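PDB 3MVG: ribosome inactivating type 1 protein from Iris hollandica, which is a single-chain, type 1 member of the ribosome-inactivating protein family, a plant protein of mixed helix and sheet architecture. Local coordinates for residues 52-64 and 126-138. Residues are numbered along the deposited sequence; the frame is centred on the assembly and turned at random. Where two conformers were deposited one is given.
Sequences VRLFDWGNRPITL and INPLATAITTLHN. Unlike the reference sequence in segment 126-138: T134 (reference Ser).
I133 lays its two branches against the end of the hairpin formed by strands 49-55 and 61-67. With CG1 of I133 anti to its carbonyl carbon (chi1 -63°), CD1 is directed to CB of L54, 3.6 Å away, and to O of F55, while CG2 faces the backbone O atoms of L54 and R60 and touches CG1 of I62. One turn further along, CG2 of I62 rests 3.5 Å from the backbone N of H137.

Here a β-hairpin turn is tied to a helix by one carboxylate. D56 begins the type I turn that ends at N59, and its OD2 accepts a 2.6 Å hydrogen bond from OG1 of T134, which arrives on the anti side, 32° out of the carboxylate plane. The syn lone pair of the same oxygen takes NE of R60 in a salt bridge, and OD1 receives the backbone N of R60; turn and helix thus share one anchor, whose rotation these bonds should restrict. Water 1 links OG1 of T134 to the backbone N of W57.

Flat groups lie to both sides of this anchor. CB of R60 stands 3.7 Å above the centre of the H137 imidazole in a CH-pi contact, and O of P61 meets the ring edge at CD2. A nearly straight bond from ND1 of H137 to OD1 of N138, in the plane of the imidazole, helps set the turn of the ring. Toward the helix start, CB of A130 packs over the five-membered ring of W57, whose NE1 makes a weak 3.2 Å bond to OD1 of N127.

Helix 126-138 packs on the N-terminal mixed sheet, crossing strand 61-64 nearly perpendicularly with axes 7.7 Å apart; L129 and L136 touch F6 and Y76 of the neighbouring strands and also reach helix 146-164, at L158 and L155.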
loop_
_atom_site.group_PDB
_atom_site.type_symbol
_atom_site.label_atom_id
_atom_site.label_comp_id
_atom_site.label_asym_id
_atom_site.label_seq_id
_atom_site.Cartn_x
_atom_site.Cartn_y
_atom_site.Cartn_z
ATOM N N VAL A 52 8.395 2.682 21.358
ATOM C CA VAL A 52 7.173 2.891 20.600
ATOM C C VAL A 52 6.030 2.872 21.600
ATOM O O VAL A 52 5.670 1.815 22.121
ATOM C CB VAL A 52 6.970 1.802 19.520
ATOM C CG1 VAL A 52 5.660 2.025 18.770
ATOM C CG2 VAL A 52 8.124 1.820 18.544
ATOM N N ARG A 53 5.496 4.053 21.904
ATOM C CA ARG A 53 4.433 4.168 22.886
ATOM C C ARG A 53 3.081 4.084 22.201
ATOM O O ARG A 53 2.777 4.879 21.303
ATOM C CB ARG A 53 4.572 5.453 23.707
ATOM C CG ARG A 53 3.578 5.517 24.871
ATOM C CD ARG A 53 4.008 6.432 26.013
ATOM N NE ARG A 53 4.486 7.734 25.558
ATOM C CZ ARG A 53 5.712 8.202 25.781
ATOM N NH1 ARG A 53 6.057 9.399 25.325
ATOM N NH2 ARG A 53 6.595 7.481 26.460
ATOM N N LEU A 54 2.287 3.104 22.617
ATOM C CA LEU A 54 1.004 2.811 21.992
ATOM C C LEU A 54 -0.119 3.013 22.983
ATOM O O LEU A 54 -0.026 2.557 24.118
ATOM C CB LEU A 54 0.980 1.360 21.520
ATOM C CG LEU A 54 2.071 0.918 20.543
ATOM C CD1 LEU A 54 1.971 -0.571 20.324
ATOM C CD2 LEU A 54 1.925 1.663 19.232
ATOM N N PHE A 55 -1.198 3.650 22.532
ATOM C CA PHE A 55 -2.337 4.005 23.394
ATOM C C PHE A 55 -3.605 3.298 22.942
ATOM O O PHE A 55 -3.944 3.320 21.757
ATOM C CB PHE A 55 -2.575 5.519 23.368
ATOM C CG PHE A 55 -1.465 6.337 23.983
ATOM C CD1 PHE A 55 -0.293 6.595 23.285
ATOM C CD2 PHE A 55 -1.616 6.893 25.255
ATOM C CE1 PHE A 55 0.722 7.366 23.847
ATOM C CE2 PHE A 55 -0.602 7.675 25.824
ATOM C CZ PHE A 55 0.563 7.909 25.123
ATOM N N ASP A 56 -4.305 2.672 23.887
ATOM C CA ASP A 56 -5.562 1.986 23.589
ATOM C C ASP A 56 -6.747 2.956 23.515
ATOM O O ASP A 56 -6.542 4.166 23.517
ATOM C CB ASP A 56 -5.800 0.827 24.571
ATOM C CG ASP A 56 -6.184 1.281 25.975
ATOM O OD1 ASP A 56 -6.441 2.489 26.201
ATOM O OD2 ASP A 56 -6.224 0.402 26.860
ATOM N N TRP A 57 -7.970 2.434 23.423
ATOM C CA TRP A 57 -9.140 3.307 23.254
ATOM C C TRP A 57 -9.323 4.288 24.411
ATOM O O TRP A 57 -9.869 5.371 24.214
ATOM C CB TRP A 57 -10.438 2.523 23.037
ATOM C CG TRP A 57 -10.497 1.696 21.778
ATOM C CD1 TRP A 57 -10.614 0.338 21.704
ATOM C CD2 TRP A 57 -10.453 2.165 20.420
ATOM N NE1 TRP A 57 -10.653 -0.069 20.396
ATOM C CE2 TRP A 57 -10.546 1.028 19.584
ATOM C CE3 TRP A 57 -10.354 3.431 19.830
ATOM C CZ2 TRP A 57 -10.526 1.118 18.190
ATOM C CZ3 TRP A 57 -10.330 3.519 18.440
ATOM C CH2 TRP A 57 -10.420 2.367 17.639
ATOM N N GLY A 58 -8.866 3.912 25.602
ATOM C CA GLY A 58 -8.939 4.793 26.771
ATOM C C GLY A 58 -7.664 5.572 27.038
ATOM O O GLY A 58 -7.476 6.114 28.127
ATOM N N ASN A 59 -6.785 5.647 26.037
ATOM C CA ASN A 59 -5.460 6.249 26.189
ATOM C C ASN A 59 -4.595 5.677 27.301
ATOM O O ASN A 59 -3.758 6.376 27.871
ATOM C CB ASN A 59 -5.530 7.776 26.277
ATOM C CG ASN A 59 -5.738 8.413 24.935
ATOM O OD1 ASN A 59 -5.307 7.880 23.903
ATOM N ND2 ASN A 59 -6.402 9.556 24.925
ATOM N N ARG A 60 -4.796 4.396 27.601
ATOM C CA ARG A 60 -3.880 3.674 28.471
ATOM C C ARG A 60 -2.714 3.202 27.616
ATOM O O ARG A 60 -2.925 2.504 26.621
ATOM C CB ARG A 60 -4.576 2.486 29.125
ATOM C CG ARG A 60 -5.700 2.875 30.076
ATOM C CD ARG A 60 -6.583 1.684 30.397
ATOM N NE ARG A 60 -7.361 1.271 29.234
ATOM C CZ ARG A 60 -8.621 1.631 29.014
ATOM N NH1 ARG A 60 -9.257 2.407 29.881
ATOM N NH2 ARG A 60 -9.246 1.210 27.929
ATOM N N PRO A 61 -1.482 3.596 27.983
ATOM C CA PRO A 61 -0.341 3.268 27.143
ATOM C C PRO A 61 0.455 2.044 27.572
ATOM O O PRO A 61 0.446 1.653 28.739
ATOM C CB PRO A 61 0.547 4.494 27.305
ATOM C CG PRO A 61 0.323 4.906 28.745
ATOM C CD PRO A 61 -1.106 4.514 29.083
ATOM N N ILE A 62 1.113 1.416 26.598
ATOM C CA ILE A 62 2.247 0.511 26.841
ATOM C C ILE A 62 3.354 0.919 25.879
ATOM O O ILE A 62 3.056 1.406 24.784
ATOM C CB ILE A 62 1.896 -1.007 26.686
ATOM C CG1 ILE A 62 1.559 -1.380 25.238
ATOM C CG2 ILE A 62 0.788 -1.399 27.635
ATOM C CD1 ILE A 62 2.733 -1.922 24.462
ATOM N N THR A 63 4.615 0.747 26.287
ATOM C CA THR A 63 5.744 1.135 25.460
ATOM C C THR A 63 6.503 -0.090 25.012
ATOM O O THR A 63 7.084 -0.787 25.844
ATOM C CB THR A 63 6.681 2.093 26.201
ATOM O OG1 THR A 63 5.933 3.243 26.617
ATOM C CG2 THR A 63 7.840 2.541 25.299
ATOM N N LEU A 64 6.504 -0.346 23.710
ATOM C CA LEU A 64 7.354 -1.391 23.160
ATOM C C LEU A 64 8.787 -0.892 23.081
ATOM O O LEU A 64 9.028 0.285 22.785
ATOM C CB LEU A 64 6.902 -1.774 21.756
ATOM C CG LEU A 64 5.477 -2.287 21.563
ATOM C CD1 LEU A 64 5.219 -2.516 20.083
ATOM C CD2 LEU A 64 5.255 -3.569 22.352
ATOM N N ILE A 126 -7.253 -2.455 13.711
ATOM C CA ILE A 126 -7.160 -1.462 14.777
ATOM C C ILE A 126 -7.815 -1.932 16.079
ATOM O O ILE A 126 -7.279 -1.679 17.152
ATOM C CB ILE A 126 -7.632 -0.063 14.284
ATOM C CG1 ILE A 126 -6.784 0.402 13.086
ATOM C CG2 ILE A 126 -7.649 0.977 15.419
ATOM C CD1 ILE A 126 -5.274 0.427 13.317
ATOM N N ASN A 127 -8.936 -2.640 16.002
ATOM C CA ASN A 127 -9.510 -3.181 17.232
ATOM C C ASN A 127 -8.610 -4.233 17.901
ATOM O O ASN A 127 -8.381 -4.146 19.099
ATOM C CB ASN A 127 -10.947 -3.669 17.037
ATOM C CG ASN A 127 -11.952 -2.534 17.053
ATOM O OD1 ASN A 127 -11.999 -1.748 18.001
ATOM N ND2 ASN A 127 -12.766 -2.448 16.006
ATOM N N PRO A 128 -8.059 -5.199 17.129
ATOM C CA PRO A 128 -7.066 -6.105 17.740
ATOM C C PRO A 128 -5.865 -5.378 18.317
ATOM O O PRO A 128 -5.364 -5.765 19.369
ATOM C CB PRO A 128 -6.674 -7.025 16.580
ATOM C CG PRO A 128 -7.926 -7.101 15.768
ATOM C CD PRO A 128 -8.529 -5.716 15.827
ATOM N N LEU A 129 -5.417 -4.320 17.645
ATOM C CA LEU A 129 -4.297 -3.516 18.127
ATOM C C LEU A 129 -4.627 -2.900 19.497
ATOM O O LEU A 129 -3.846 -3.006 20.444
ATOM C CB LEU A 129 -3.947 -2.434 17.097
ATOM C CG LEU A 129 -2.514 -1.898 17.063
ATOM C CD1 LEU A 129 -2.277 -1.063 15.814
ATOM C CD2 LEU A 129 -2.197 -1.089 18.305
ATOM N N ALA A 130 -5.801 -2.277 19.597
ATOM C CA ALA A 130 -6.267 -1.694 20.863
ATOM C C ALA A 130 -6.393 -2.750 21.956
ATOM O O ALA A 130 -5.942 -2.538 23.080
ATOM C CB ALA A 130 -7.589 -0.973 20.663
ATOM N N THR A 131 -6.966 -3.897 21.618
ATOM C CA THR A 131 -7.136 -4.972 22.589
ATOM C C THR A 131 -5.789 -5.495 23.093
ATOM O O THR A 131 -5.624 -5.764 24.286
ATOM C CB THR A 131 -7.985 -6.088 21.991
ATOM O OG1 THR A 131 -9.297 -5.569 21.754
ATOM C CG2 THR A 131 -8.073 -7.289 22.933
ATOM N N ALA A 132 -4.818 -5.612 22.193
ATOM C CA ALA A 132 -3.486 -6.072 22.565
ATOM C C ALA A 132 -2.825 -5.081 23.522
ATOM O O ALA A 132 -2.199 -5.488 24.504
ATOM C CB ALA A 132 -2.635 -6.298 21.316
ATOM N N ILE A 133 -2.964 -3.785 23.243
ATOM C CA ILE A 133 -2.436 -2.769 24.147
ATOM C C ILE A 133 -3.075 -2.878 25.528
ATOM O O ILE A 133 -2.377 -2.889 26.541
ATOM C CB ILE A 133 -2.643 -1.344 23.602
ATOM C CG1 ILE A 133 -1.889 -1.144 22.284
ATOM C CG2 ILE A 133 -2.221 -0.301 24.642
ATOM C CD1 ILE A 133 -2.427 0.051 21.485
ATOM N N THR A 134 -4.403 -2.964 25.567
ATOM C CA THR A 134 -5.124 -3.057 26.845
ATOM C C THR A 134 -4.690 -4.292 27.625
ATOM O O THR A 134 -4.499 -4.234 28.847
ATOM C CB THR A 134 -6.643 -3.101 26.630
ATOM O OG1 THR A 134 -7.069 -1.897 25.997
ATOM C CG2 THR A 134 -7.375 -3.213 27.942
ATOM N N THR A 135 -4.540 -5.408 26.917
ATOM C CA THR A 135 -4.172 -6.672 27.545
ATOM C C THR A 135 -2.800 -6.572 28.197
ATOM O O THR A 135 -2.634 -6.941 29.365
ATOM C CB THR A 135 -4.227 -7.824 26.534
ATOM O OG1 THR A 135 -5.562 -7.936 26.028
ATOM C CG2 THR A 135 -3.848 -9.145 27.187
ATOM N N LEU A 136 -1.821 -6.034 27.476
ATOM C CA LEU A 136 -0.504 -5.849 28.048
ATOM C C LEU A 136 -0.526 -4.802 29.152
ATOM O O LEU A 136 0.173 -4.940 30.156
ATOM C CB LEU A 136 0.514 -5.473 26.974
ATOM C CG LEU A 136 0.813 -6.559 25.929
ATOM C CD1 LEU A 136 2.008 -6.143 25.093
ATOM C CD2 LEU A 136 1.071 -7.934 26.567
ATOM N N HIS A 137 -1.350 -3.765 28.996
ATOM C CA HIS A 137 -1.451 -2.737 30.032
ATOM C C HIS A 137 -1.864 -3.338 31.374
ATOM O O HIS A 137 -1.319 -2.969 32.416
ATOM C CB HIS A 137 -2.437 -1.641 29.632
ATOM C CG HIS A 137 -2.471 -0.498 30.596
ATOM N ND1 HIS A 137 -3.344 -0.452 31.661
ATOM C CD2 HIS A 137 -1.711 0.619 30.679
ATOM C CE1 HIS A 137 -3.136 0.660 32.345
ATOM N NE2 HIS A 137 -2.151 1.327 31.770
ATOM N N ASN A 138 -2.808 -4.270 31.329
ATOM C CA ASN A 138 -3.421 -4.823 32.532
ATOM C C ASN A 138 -2.774 -6.085 33.083
ATOM O O ASN A 138 -2.976 -6.412 34.250
ATOM C CB ASN A 138 -4.909 -5.061 32.283
ATOM C CG ASN A 138 -5.659 -3.778 31.987
ATOM O OD1 ASN A 138 -5.241 -2.689 32.388
ATOM N ND2 ASN A 138 -6.772 -3.899 31.274
HETATM O O HOH W 1 -8.675 -0.704 24.130
HETATM O O HOH W 2 -10.674 -3.048 20.559
#